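Long-range contacts in nicotinate-nucleotide diphosphorylase (Carboxylating) (Streptococcus pyogenes GA06023, PDB 5HUO), which catalyses the decarboxylating transfer of phosphoribose from 5-phospho-alpha-D-ribose 1-diphosphate to quinolinate, giving nicotinate ribonucleotide for NAD(+) biosynthesis: residues A152-F161 with I279-V290; R164-K175 with N185-A193. All blocks are in the same frame, centred on the assembly; numbering follows the deposited sequence.

Contact 1: residues A152-F161 with I279-V290; sequences ALGDDRIKVF and ISRFRGLAIDYV
Lys159 pairs with Tyr289 and Val160 with Val290 where two short parallel strands, far apart in sequence, lie side by side in the alpha/beta barrel of the C-terminal domain, an open-faced barrel in this family. Three backbone bonds zip them: Lys159 N to Asp288 O, Val290 N to Lys159 O (2.9 Å) and Phe161 N to Val290 O. Lys159 and Tyr289 share one face of the sheet, Val160 and Val290 the other.

Beside the ladder, the rings of Phe161 and Tyr289 lie close but inclined, their centroids 4.0 Å apart and their planes at 32°. Tyr289 CD2 sits over one face of Phe161, toward its rim, whereas Phe161 CZ lies over the centre of the tyrosine ring. The tyrosine ring also meets Phe220 of the second subunit.

Ile158 divides its branches between neighbours. CG1 lies beside the backbone N (chi1 -56°) and the chain continues extended, carrying CD1 to Ile287 CG1 at 3.9 Å, while CG2 turns toward Val290 CG1 at 4.2 Å. Further back, at the end of helix 122-153, Leu153 crosses Phe282 at about a right angle and lays its CB against Ile279 CG1 at 3.9 Å.

Polar groups close the outer end. The bend of Arg283 at chi3 brings NE above the carbonyl plane of Leu153, 2.9 Å from its O; a cation here would probably be favoured by the helix's C-terminal carbonyls. Asp155 uses both its oxygens. OD1 takes Arg157 N, making an Asx turn, and Arg157 NE in a salt bridge. OD2, weakly bonded by Arg157 NH2, reaches across to the type II turn of Phe282 to Leu285, receiving Gly284 N on its anti side at 3.0 Å.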
loop_
_atom_site.group_PDB
_atom_site.type_symbol
_atom_site.label_atom_id
_atom_site.label_comp_id
_atom_site.label_asym_id
_atom_site.label_seq_id
_atom_site.Cartn_x
_atom_site.Cartn_y
_atom_site.Cartn_z
ATOM N N ALA A 152 -8.660 10.523 -41.079
ATOM C CA ALA A 152 -8.335 11.866 -41.541
ATOM C C ALA A 152 -6.979 11.964 -42.255
ATOM O O ALA A 152 -6.799 12.692 -43.228
ATOM C CB ALA A 152 -8.364 12.832 -40.383
ATOM N N LEU A 153 -6.034 11.188 -41.783
ATOM C CA LEU A 153 -4.696 11.129 -42.390
ATOM C C LEU A 153 -4.771 10.425 -43.735
ATOM O O LEU A 153 -4.097 10.796 -44.667
ATOM C CB LEU A 153 -3.714 10.379 -41.458
ATOM C CG LEU A 153 -2.304 10.114 -41.960
ATOM C CD1 LEU A 153 -1.609 11.390 -42.353
ATOM C CD2 LEU A 153 -1.528 9.385 -40.882
ATOM N N GLY A 154 -5.556 9.360 -43.796
ATOM C CA GLY A 154 -5.701 8.546 -45.010
ATOM C C GLY A 154 -4.388 8.140 -45.658
ATOM O O GLY A 154 -4.202 8.296 -46.843
ATOM N N ASP A 155 -3.456 7.644 -44.855
ATOM C CA ASP A 155 -2.230 7.024 -45.377
ATOM C C ASP A 155 -1.730 5.898 -44.448
ATOM O O ASP A 155 -1.125 6.154 -43.440
ATOM C CB ASP A 155 -1.166 8.077 -45.644
ATOM C CG ASP A 155 0.025 7.520 -46.432
ATOM O OD1 ASP A 155 0.114 6.294 -46.632
ATOM O OD2 ASP A 155 0.916 8.295 -46.838
ATOM N N ASP A 156 -2.043 4.658 -44.810
ATOM C CA ASP A 156 -1.542 3.415 -44.168
ATOM C C ASP A 156 -0.064 3.410 -43.912
ATOM O O ASP A 156 0.390 2.812 -42.963
ATOM C CB ASP A 156 -1.763 2.192 -45.096
ATOM C CG ASP A 156 -3.211 1.810 -45.243
ATOM O OD1 ASP A 156 -4.082 2.428 -44.586
ATOM O OD2 ASP A 156 -3.482 0.889 -46.032
ATOM N N ARG A 157 0.689 3.980 -44.839
ATOM C CA ARG A 157 2.145 3.976 -44.764
ATOM C C ARG A 157 2.659 4.836 -43.638
ATOM O O ARG A 157 3.773 4.690 -43.231
ATOM C CB ARG A 157 2.764 4.463 -46.062
ATOM C CG ARG A 157 2.574 3.536 -47.258
ATOM C CD ARG A 157 2.835 4.284 -48.564
ATOM N NE ARG A 157 1.920 5.419 -48.749
ATOM C CZ ARG A 157 1.868 6.200 -49.822
ATOM N NH1 ARG A 157 2.722 6.013 -50.824
ATOM N NH2 ARG A 157 0.972 7.179 -49.881
ATOM N N ILE A 158 1.831 5.736 -43.143
ATOM C CA ILE A 158 2.161 6.604 -41.988
ATOM C C ILE A 158 1.322 6.246 -40.766
ATOM O O ILE A 158 0.101 6.259 -40.796
ATOM C CB ILE A 158 1.930 8.086 -42.280
ATOM C CG1 ILE A 158 2.726 8.499 -43.529
ATOM C CG2 ILE A 158 2.309 8.916 -41.063
ATOM C CD1 ILE A 158 2.469 9.907 -44.017
ATOM N N LYS A 159 2.014 5.924 -39.696
ATOM C CA LYS A 159 1.401 5.495 -38.453
ATOM C C LYS A 159 1.102 6.667 -37.548
ATOM O O LYS A 159 1.787 7.698 -37.566
ATOM C CB LYS A 159 2.297 4.496 -37.730
ATOM C CG LYS A 159 2.365 3.171 -38.417
ATOM C CD LYS A 159 3.459 2.284 -37.834
ATOM C CE LYS A 159 3.376 0.869 -38.395
ATOM N NZ LYS A 159 3.652 0.800 -39.858
ATOM N N VAL A 160 0.108 6.459 -36.714
ATOM C CA VAL A 160 -0.280 7.465 -35.738
ATOM C C VAL A 160 0.105 7.043 -34.312
ATOM O O VAL A 160 -0.369 6.045 -33.808
ATOM C CB VAL A 160 -1.770 7.744 -35.795
ATOM C CG1 VAL A 160 -2.159 8.713 -34.676
ATOM C CG2 VAL A 160 -2.149 8.297 -37.135
ATOM N N PHE A 161 0.968 7.838 -33.679
ATOM C CA PHE A 161 1.567 7.515 -32.356
ATOM C C PHE A 161 1.076 8.449 -31.275
ATOM O O PHE A 161 0.687 9.587 -31.531
ATOM C CB PHE A 161 3.061 7.627 -32.385
ATOM C CG PHE A 161 3.754 6.382 -32.824
ATOM C CD1 PHE A 161 3.598 5.907 -34.093
ATOM C CD2 PHE A 161 4.614 5.716 -31.982
ATOM C CE1 PHE A 161 4.266 4.768 -34.525
ATOM C CE2 PHE A 161 5.301 4.583 -32.403
ATOM C CZ PHE A 161 5.121 4.096 -33.680
ATOM N N ILE A 279 -3.924 17.064 -39.581
ATOM C CA ILE A 279 -3.253 15.770 -39.820
ATOM C C ILE A 279 -3.161 15.371 -41.321
ATOM O O ILE A 279 -2.251 14.686 -41.717
ATOM C CB ILE A 279 -3.853 14.634 -38.975
ATOM C CG1 ILE A 279 -2.957 13.409 -39.045
ATOM C CG2 ILE A 279 -5.232 14.265 -39.464
ATOM C CD1 ILE A 279 -3.134 12.466 -37.898
ATOM N N SER A 280 -4.121 15.791 -42.138
ATOM C CA SER A 280 -4.185 15.382 -43.573
ATOM C C SER A 280 -3.023 15.927 -44.414
ATOM O O SER A 280 -2.653 15.351 -45.423
ATOM C CB SER A 280 -5.495 15.818 -44.171
ATOM O OG SER A 280 -5.626 17.214 -44.008
ATOM N N ARG A 281 -2.392 16.986 -43.929
ATOM C CA ARG A 281 -1.228 17.599 -44.612
ATOM C C ARG A 281 -0.060 16.634 -44.794
ATOM O O ARG A 281 0.772 16.818 -45.668
ATOM C CB ARG A 281 -0.732 18.883 -43.903
ATOM C CG ARG A 281 0.136 18.674 -42.686
ATOM C CD ARG A 281 0.780 19.948 -42.131
ATOM N NE ARG A 281 0.758 19.898 -40.643
ATOM C CZ ARG A 281 1.564 20.484 -39.740
ATOM N NH1 ARG A 281 1.322 20.256 -38.432
ATOM N NH2 ARG A 281 2.599 21.263 -40.082
ATOM N N PHE A 282 0.032 15.628 -43.942
ATOM C CA PHE A 282 1.127 14.665 -44.000
ATOM C C PHE A 282 0.854 13.572 -45.011
ATOM O O PHE A 282 1.725 12.762 -45.291
ATOM C CB PHE A 282 1.428 14.068 -42.624
ATOM C CG PHE A 282 1.719 15.093 -41.595
ATOM C CD1 PHE A 282 2.985 15.608 -41.457
ATOM C CD2 PHE A 282 0.726 15.553 -40.771
ATOM C CE1 PHE A 282 3.266 16.578 -40.496
ATOM C CE2 PHE A 282 0.978 16.508 -39.807
ATOM C CZ PHE A 282 2.249 17.029 -39.667
ATOM N N ARG A 283 -0.351 13.534 -45.563
ATOM C CA ARG A 283 -0.703 12.459 -46.506
ATOM C C ARG A 283 0.322 12.313 -47.630
ATOM O O ARG A 283 0.758 13.287 -48.238
ATOM C CB ARG A 283 -2.066 12.666 -47.109
ATOM C CG ARG A 283 -2.555 11.434 -47.840
ATOM C CD ARG A 283 -3.951 11.674 -48.375
ATOM N NE ARG A 283 -4.956 11.731 -47.315
ATOM C CZ ARG A 283 -6.020 12.529 -47.297
ATOM N NH1 ARG A 283 -6.251 13.379 -48.267
ATOM N NH2 ARG A 283 -6.860 12.468 -46.286
ATOM N N GLY A 284 0.752 11.083 -47.844
ATOM C CA GLY A 284 1.690 10.770 -48.923
ATOM C C GLY A 284 3.176 11.067 -48.735
ATOM O O GLY A 284 3.958 10.731 -49.613
ATOM N N LEU A 285 3.582 11.671 -47.620
ATOM C CA LEU A 285 5.029 11.865 -47.350
ATOM C C LEU A 285 5.714 10.562 -46.958
ATOM O O LEU A 285 5.095 9.635 -46.495
ATOM C CB LEU A 285 5.315 12.901 -46.271
ATOM C CG LEU A 285 4.532 14.196 -46.440
ATOM C CD1 LEU A 285 4.862 15.222 -45.368
ATOM C CD2 LEU A 285 4.757 14.779 -47.839
ATOM N N ALA A 286 7.010 10.522 -47.178
ATOM C CA ALA A 286 7.813 9.354 -46.857
ATOM C C ALA A 286 8.406 9.582 -45.465
ATOM O O ALA A 286 9.614 9.649 -45.263
ATOM C CB ALA A 286 8.908 9.123 -47.893
ATOM N N ILE A 287 7.514 9.710 -44.504
ATOM C CA ILE A 287 7.883 9.705 -43.097
ATOM C C ILE A 287 7.302 8.452 -42.551
ATOM O O ILE A 287 6.371 7.892 -43.122
ATOM C CB ILE A 287 7.353 10.923 -42.330
ATOM C CG1 ILE A 287 5.826 10.947 -42.307
ATOM C CG2 ILE A 287 7.863 12.189 -42.975
ATOM C CD1 ILE A 287 5.271 12.029 -41.411
ATOM N N ASP A 288 7.827 8.040 -41.419
ATOM C CA ASP A 288 7.377 6.790 -40.787
ATOM C C ASP A 288 6.134 6.948 -39.907
ATOM O O ASP A 288 5.250 6.095 -39.929
ATOM C CB ASP A 288 8.504 6.164 -40.013
ATOM C CG ASP A 288 9.701 5.851 -40.915
ATOM O OD1 ASP A 288 9.623 4.839 -41.654
ATOM O OD2 ASP A 288 10.700 6.603 -40.853
ATOM N N TYR A 289 6.085 8.022 -39.130
ATOM C CA TYR A 289 4.890 8.294 -38.310
ATOM C C TYR A 289 4.709 9.755 -37.861
ATOM O O TYR A 289 5.580 10.589 -38.058
ATOM C CB TYR A 289 4.875 7.406 -37.100
ATOM C CG TYR A 289 5.973 7.641 -36.076
ATOM C CD1 TYR A 289 7.242 7.121 -36.258
ATOM C CD2 TYR A 289 5.702 8.258 -34.883
ATOM C CE1 TYR A 289 8.204 7.236 -35.270
ATOM C CE2 TYR A 289 6.660 8.389 -33.892
ATOM C CZ TYR A 289 7.925 7.880 -34.091
ATOM O OH TYR A 289 8.895 8.036 -33.109
ATOM N N VAL A 290 3.526 10.035 -37.333
ATOM C CA VAL A 290 3.245 11.269 -36.638
ATOM C C VAL A 290 2.744 10.979 -35.242
ATOM O O VAL A 290 2.229 9.883 -34.952
ATOM C CB VAL A 290 2.159 12.084 -37.322
ATOM C CG1 VAL A 290 2.598 12.421 -38.724
ATOM C CG2 VAL A 290 0.813 11.375 -37.324
#

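Contact 2: residues R164-K175 with N185-A193; sequences RKTTPNLRLFEK and NHRFNLSDA. With SO4 (sulfate ion), chain J; SO4 (sulfate ion), chain I.
A basic, sulfate-holding pocket, consistent with the anion-binding active site of quinolinate phosphoribosyltransferases, is built where Arg164 meets Arg187 and Leu190. Arg187, extended from CG to NE, presents one edge of its guanidinium to a single sulfate oxygen: O3 of the chain J ion lies 3.1 Å from NE and 2.8 Å from NH2. Its third nitrogen, NH1, donates to Ala193 O, which should limit rotation of the group. Arg164 turns its guanidinium 65° from that plane and reaches the same ion through a weak bond from NH1 to O4 at 3.5 Å. Leu190 lies over one face of the Arg164 group, CD2 being 3.3 Å from NH2.

Behind this first shell, Arg171 runs across Phe188, its CD above the centre of the ring in a CH-pi contact. From there NH1 bonds Phe188 O at 2.7 Å, while NE holds Thr166 OG1 in the guanidinium plane. Lys175 NZ comes from above the carbonyl plane of Arg187 to its O, 3.1 Å away, and also forms a salt bridge with Asp162.

Asp49 of the third subunit pairs with both Arg164 and Arg171, placing the pocket at a subunit interface. Within the chain, Phe173 packs helix 171-180 against helices 35-49 and 122-153, while His186 and Arg187 rest on Met195 of strand 194-196.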
loop_
_atom_site.group_PDB
_atom_site.type_symbol
_atom_site.label_atom_id
_atom_site.label_comp_id
_atom_site.label_asym_id
_atom_site.label_seq_id
_atom_site.Cartn_x
_atom_site.Cartn_y
_atom_site.Cartn_z
ATOM N N ARG A 164 3.481 11.008 -24.020
ATOM C CA ARG A 164 3.428 10.918 -22.568
ATOM C C ARG A 164 2.480 11.903 -21.979
ATOM O O ARG A 164 2.480 12.146 -20.786
ATOM C CB ARG A 164 4.802 11.114 -21.967
ATOM C CG ARG A 164 5.626 9.844 -21.968
ATOM C CD ARG A 164 7.116 10.124 -21.751
ATOM N NE ARG A 164 7.391 10.831 -20.492
ATOM C CZ ARG A 164 7.925 12.040 -20.436
ATOM N NH1 ARG A 164 8.241 12.734 -21.560
ATOM N NH2 ARG A 164 8.155 12.584 -19.286
ATOM N N LYS A 165 1.687 12.552 -22.824
ATOM C CA LYS A 165 0.735 13.578 -22.345
ATOM C C LYS A 165 -0.555 12.876 -22.024
ATOM O O LYS A 165 -1.552 12.957 -22.767
ATOM C CB LYS A 165 0.554 14.633 -23.387
ATOM C CG LYS A 165 1.877 15.295 -23.706
ATOM C CD LYS A 165 1.670 16.502 -24.560
ATOM C CE LYS A 165 3.005 17.031 -25.018
ATOM N NZ LYS A 165 2.830 18.377 -25.680
ATOM N N THR A 166 -0.487 12.128 -20.933
ATOM C CA THR A 166 -1.538 11.193 -20.530
ATOM C C THR A 166 -2.104 11.563 -19.168
ATOM O O THR A 166 -1.580 12.370 -18.446
ATOM C CB THR A 166 -1.004 9.777 -20.429
ATOM O OG1 THR A 166 0.163 9.751 -19.591
ATOM C CG2 THR A 166 -0.649 9.253 -21.810
ATOM N N THR A 167 -3.236 10.991 -18.868
ATOM C CA THR A 167 -3.930 11.316 -17.616
ATOM C C THR A 167 -3.181 10.609 -16.517
ATOM O O THR A 167 -2.962 9.426 -16.644
ATOM C CB THR A 167 -5.383 10.781 -17.624
ATOM O OG1 THR A 167 -6.060 11.274 -18.783
ATOM C CG2 THR A 167 -6.093 11.271 -16.411
ATOM N N PRO A 168 -2.749 11.321 -15.476
ATOM C CA PRO A 168 -1.884 10.692 -14.503
ATOM C C PRO A 168 -2.467 9.419 -13.949
ATOM O O PRO A 168 -3.662 9.327 -13.703
ATOM C CB PRO A 168 -1.789 11.728 -13.395
ATOM C CG PRO A 168 -1.927 12.992 -14.100
ATOM C CD PRO A 168 -2.870 12.748 -15.244
ATOM N N ASN A 169 -1.614 8.420 -13.876
ATOM C CA ASN A 169 -1.965 7.071 -13.327
ATOM C C ASN A 169 -2.897 6.200 -14.161
ATOM O O ASN A 169 -3.404 5.207 -13.700
ATOM C CB ASN A 169 -2.437 7.220 -11.864
ATOM C CG ASN A 169 -1.314 7.765 -10.953
ATOM O OD1 ASN A 169 -0.130 7.385 -11.099
ATOM N ND2 ASN A 169 -1.668 8.646 -10.056
ATOM N N LEU A 170 -3.181 6.620 -15.375
ATOM C CA LEU A 170 -3.963 5.816 -16.280
ATOM C C LEU A 170 -3.221 5.582 -17.646
ATOM O O LEU A 170 -3.840 5.113 -18.594
ATOM C CB LEU A 170 -5.332 6.428 -16.564
ATOM C CG LEU A 170 -6.255 6.564 -15.384
ATOM C CD1 LEU A 170 -7.522 7.320 -15.764
ATOM C CD2 LEU A 170 -6.616 5.169 -14.880
ATOM N N ARG A 171 -1.934 5.841 -17.700
ATOM C CA ARG A 171 -1.198 5.749 -18.965
ATOM C C ARG A 171 -1.369 4.401 -19.681
ATOM O O ARG A 171 -1.656 4.342 -20.844
ATOM C CB ARG A 171 0.299 6.029 -18.777
ATOM C CG ARG A 171 1.043 6.038 -20.062
ATOM C CD ARG A 171 2.415 6.606 -19.882
ATOM N NE ARG A 171 2.392 8.026 -19.609
ATOM C CZ ARG A 171 3.436 8.728 -19.158
ATOM N NH1 ARG A 171 4.591 8.169 -18.873
ATOM N NH2 ARG A 171 3.326 10.028 -18.926
ATOM N N LEU A 172 -1.231 3.355 -18.927
ATOM C CA LEU A 172 -1.437 2.027 -19.420
ATOM C C LEU A 172 -2.736 1.847 -20.180
ATOM O O LEU A 172 -2.784 1.155 -21.209
ATOM C CB LEU A 172 -1.471 1.096 -18.221
ATOM C CG LEU A 172 -1.543 -0.371 -18.482
ATOM C CD1 LEU A 172 -0.184 -0.827 -19.055
ATOM C CD2 LEU A 172 -1.786 -1.045 -17.174
ATOM N N PHE A 173 -3.789 2.410 -19.632
ATOM C CA PHE A 173 -5.159 2.193 -20.135
ATOM C C PHE A 173 -5.320 3.034 -21.393
ATOM O O PHE A 173 -5.915 2.606 -22.377
ATOM C CB PHE A 173 -6.250 2.614 -19.123
ATOM C CG PHE A 173 -6.321 1.781 -17.871
ATOM C CD1 PHE A 173 -5.488 2.003 -16.826
ATOM C CD2 PHE A 173 -7.266 0.826 -17.713
ATOM C CE1 PHE A 173 -5.550 1.228 -15.672
ATOM C CE2 PHE A 173 -7.313 0.040 -16.579
ATOM C CZ PHE A 173 -6.448 0.233 -15.555
ATOM N N GLU A 174 -4.800 4.228 -21.353
ATOM C CA GLU A 174 -4.883 5.148 -22.485
ATOM C C GLU A 174 -4.040 4.645 -23.639
ATOM O O GLU A 174 -4.447 4.670 -24.770
ATOM C CB GLU A 174 -4.497 6.556 -22.057
ATOM C CG GLU A 174 -5.474 7.083 -21.005
ATOM C CD GLU A 174 -5.238 8.524 -20.609
ATOM O OE1 GLU A 174 -4.096 9.060 -20.778
ATOM O OE2 GLU A 174 -6.200 9.156 -20.116
ATOM N N LYS A 175 -2.878 4.111 -23.340
ATOM C CA LYS A 175 -2.007 3.561 -24.393
ATOM C C LYS A 175 -2.764 2.451 -25.083
ATOM O O LYS A 175 -2.650 2.265 -26.293
ATOM C CB LYS A 175 -0.694 3.061 -23.810
ATOM C CG LYS A 175 0.173 4.209 -23.281
ATOM C CD LYS A 175 1.189 4.698 -24.312
ATOM C CE LYS A 175 1.852 5.984 -23.849
ATOM N NZ LYS A 175 2.926 6.438 -24.771
ATOM N N ASN A 185 1.855 2.903 -30.020
ATOM C CA ASN A 185 2.465 3.426 -28.782
ATOM C C ASN A 185 3.880 3.916 -28.938
ATOM O O ASN A 185 4.785 3.211 -29.386
ATOM C CB ASN A 185 2.410 2.372 -27.677
ATOM C CG ASN A 185 0.973 2.023 -27.249
ATOM O OD1 ASN A 185 0.066 2.869 -27.298
ATOM N ND2 ASN A 185 0.773 0.815 -26.827
ATOM N N HIS A 186 4.087 5.112 -28.435
ATOM C CA HIS A 186 5.433 5.640 -28.288
ATOM C C HIS A 186 5.974 5.057 -26.983
ATOM O O HIS A 186 5.274 4.344 -26.280
ATOM C CB HIS A 186 5.362 7.175 -28.264
ATOM C CG HIS A 186 6.576 7.843 -28.815
ATOM N ND1 HIS A 186 7.843 7.585 -28.342
ATOM C CD2 HIS A 186 6.725 8.717 -29.835
ATOM C CE1 HIS A 186 8.724 8.254 -29.056
ATOM N NE2 HIS A 186 8.072 8.941 -29.977
ATOM N N ARG A 187 7.165 5.428 -26.567
ATOM C CA ARG A 187 7.650 5.062 -25.232
ATOM C C ARG A 187 6.667 5.382 -24.148
ATOM O O ARG A 187 5.948 6.427 -24.186
ATOM C CB ARG A 187 8.964 5.742 -24.929
ATOM C CG ARG A 187 8.894 7.237 -24.755
ATOM C CD ARG A 187 10.267 7.821 -24.506
ATOM N NE ARG A 187 10.172 9.270 -24.301
ATOM C CZ ARG A 187 11.049 9.992 -23.617
ATOM N NH1 ARG A 187 12.098 9.420 -23.052
ATOM N NH2 ARG A 187 10.871 11.298 -23.485
ATOM N N PHE A 188 6.566 4.464 -23.233
ATOM C CA PHE A 188 5.729 4.574 -22.079
ATOM C C PHE A 188 6.208 5.578 -21.054
ATOM O O PHE A 188 5.496 5.971 -20.144
ATOM C CB PHE A 188 5.782 3.256 -21.336
ATOM C CG PHE A 188 4.647 3.053 -20.396
ATOM C CD1 PHE A 188 3.397 2.728 -20.855
ATOM C CD2 PHE A 188 4.826 3.291 -19.049
ATOM C CE1 PHE A 188 2.362 2.597 -19.966
ATOM C CE2 PHE A 188 3.782 3.224 -18.157
ATOM C CZ PHE A 188 2.546 2.852 -18.612
ATOM N N ASN A 189 7.476 5.894 -21.126
ATOM C CA ASN A 189 8.232 6.322 -19.968
ATOM C C ASN A 189 9.435 7.117 -20.286
ATOM O O ASN A 189 9.959 7.003 -21.357
ATOM C CB ASN A 189 8.785 5.062 -19.343
ATOM C CG ASN A 189 8.402 4.954 -17.963
ATOM O OD1 ASN A 189 7.944 5.907 -17.416
ATOM N ND2 ASN A 189 8.539 3.802 -17.384
ATOM N N LEU A 190 9.985 7.758 -19.276
ATOM C CA LEU A 190 11.351 8.336 -19.390
ATOM C C LEU A 190 12.451 7.276 -19.306
ATOM O O LEU A 190 13.545 7.528 -19.723
ATOM C CB LEU A 190 11.619 9.393 -18.322
ATOM C CG LEU A 190 10.787 10.661 -18.497
ATOM C CD1 LEU A 190 10.929 11.577 -17.304
ATOM C CD2 LEU A 190 11.170 11.390 -19.780
ATOM N N SER A 191 12.094 6.103 -18.808
ATOM C CA SER A 191 12.995 4.964 -18.686
ATOM C C SER A 191 13.046 4.057 -19.912
ATOM O O SER A 191 13.932 3.314 -20.087
ATOM C CB SER A 191 12.601 4.126 -17.465
ATOM O OG SER A 191 12.710 4.862 -16.262
ATOM N N ASP A 192 12.040 4.115 -20.743
ATOM C CA ASP A 192 11.864 3.224 -21.928
ATOM C C ASP A 192 12.855 3.439 -23.025
ATOM O O ASP A 192 13.246 2.530 -23.715
ATOM C CB ASP A 192 10.500 3.527 -22.575
ATOM C CG ASP A 192 9.481 2.552 -22.224
ATOM O OD1 ASP A 192 9.804 1.500 -21.595
ATOM O OD2 ASP A 192 8.320 2.795 -22.622
ATOM N N ALA A 193 13.116 4.701 -23.283
ATOM C CA ALA A 193 13.832 5.086 -24.476
ATOM C C ALA A 193 14.354 6.451 -24.272
ATOM O O ALA A 193 13.887 7.190 -23.435
ATOM C CB ALA A 193 12.918 5.072 -25.715
HETATM S S SO4 J . 7.233 11.867 -25.497
HETATM O O1 SO4 J . 6.971 12.336 -26.884
HETATM O O2 SO4 J . 6.699 10.494 -25.329
HETATM O O3 SO4 J . 8.657 11.804 -25.120
HETATM O O4 SO4 J . 6.590 12.848 -24.620
HETATM S S SO4 I . 0.422 18.010 -28.737
HETATM O O1 SO4 I . -0.090 18.663 -29.949
HETATM O O2 SO4 I . 0.768 16.633 -29.083
HETATM O O3 SO4 I . 1.693 18.613 -28.381
HETATM O O4 SO4 I . -0.510 18.090 -27.588
#

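In the fold
Both contacts lie in the C-terminal domain, and contact 2 falls within the long run of helices and strands whose ends contact 1 brings together. Contact 1 pairs an end strand of the parallel sheet with its neighbour and is only partly buried: a largely apolar interior, a backbone ladder and charged side chains at its exposed edge. Contact 2 is buried nearer the chain centre yet richer in charge, its arginines and lysines being answered by sulfate, backbone carbonyls and acidic residues, some from another subunit. The two meet where the Phe161 ring packs on the backbone of Asn185 and His186. The second subunit touches both.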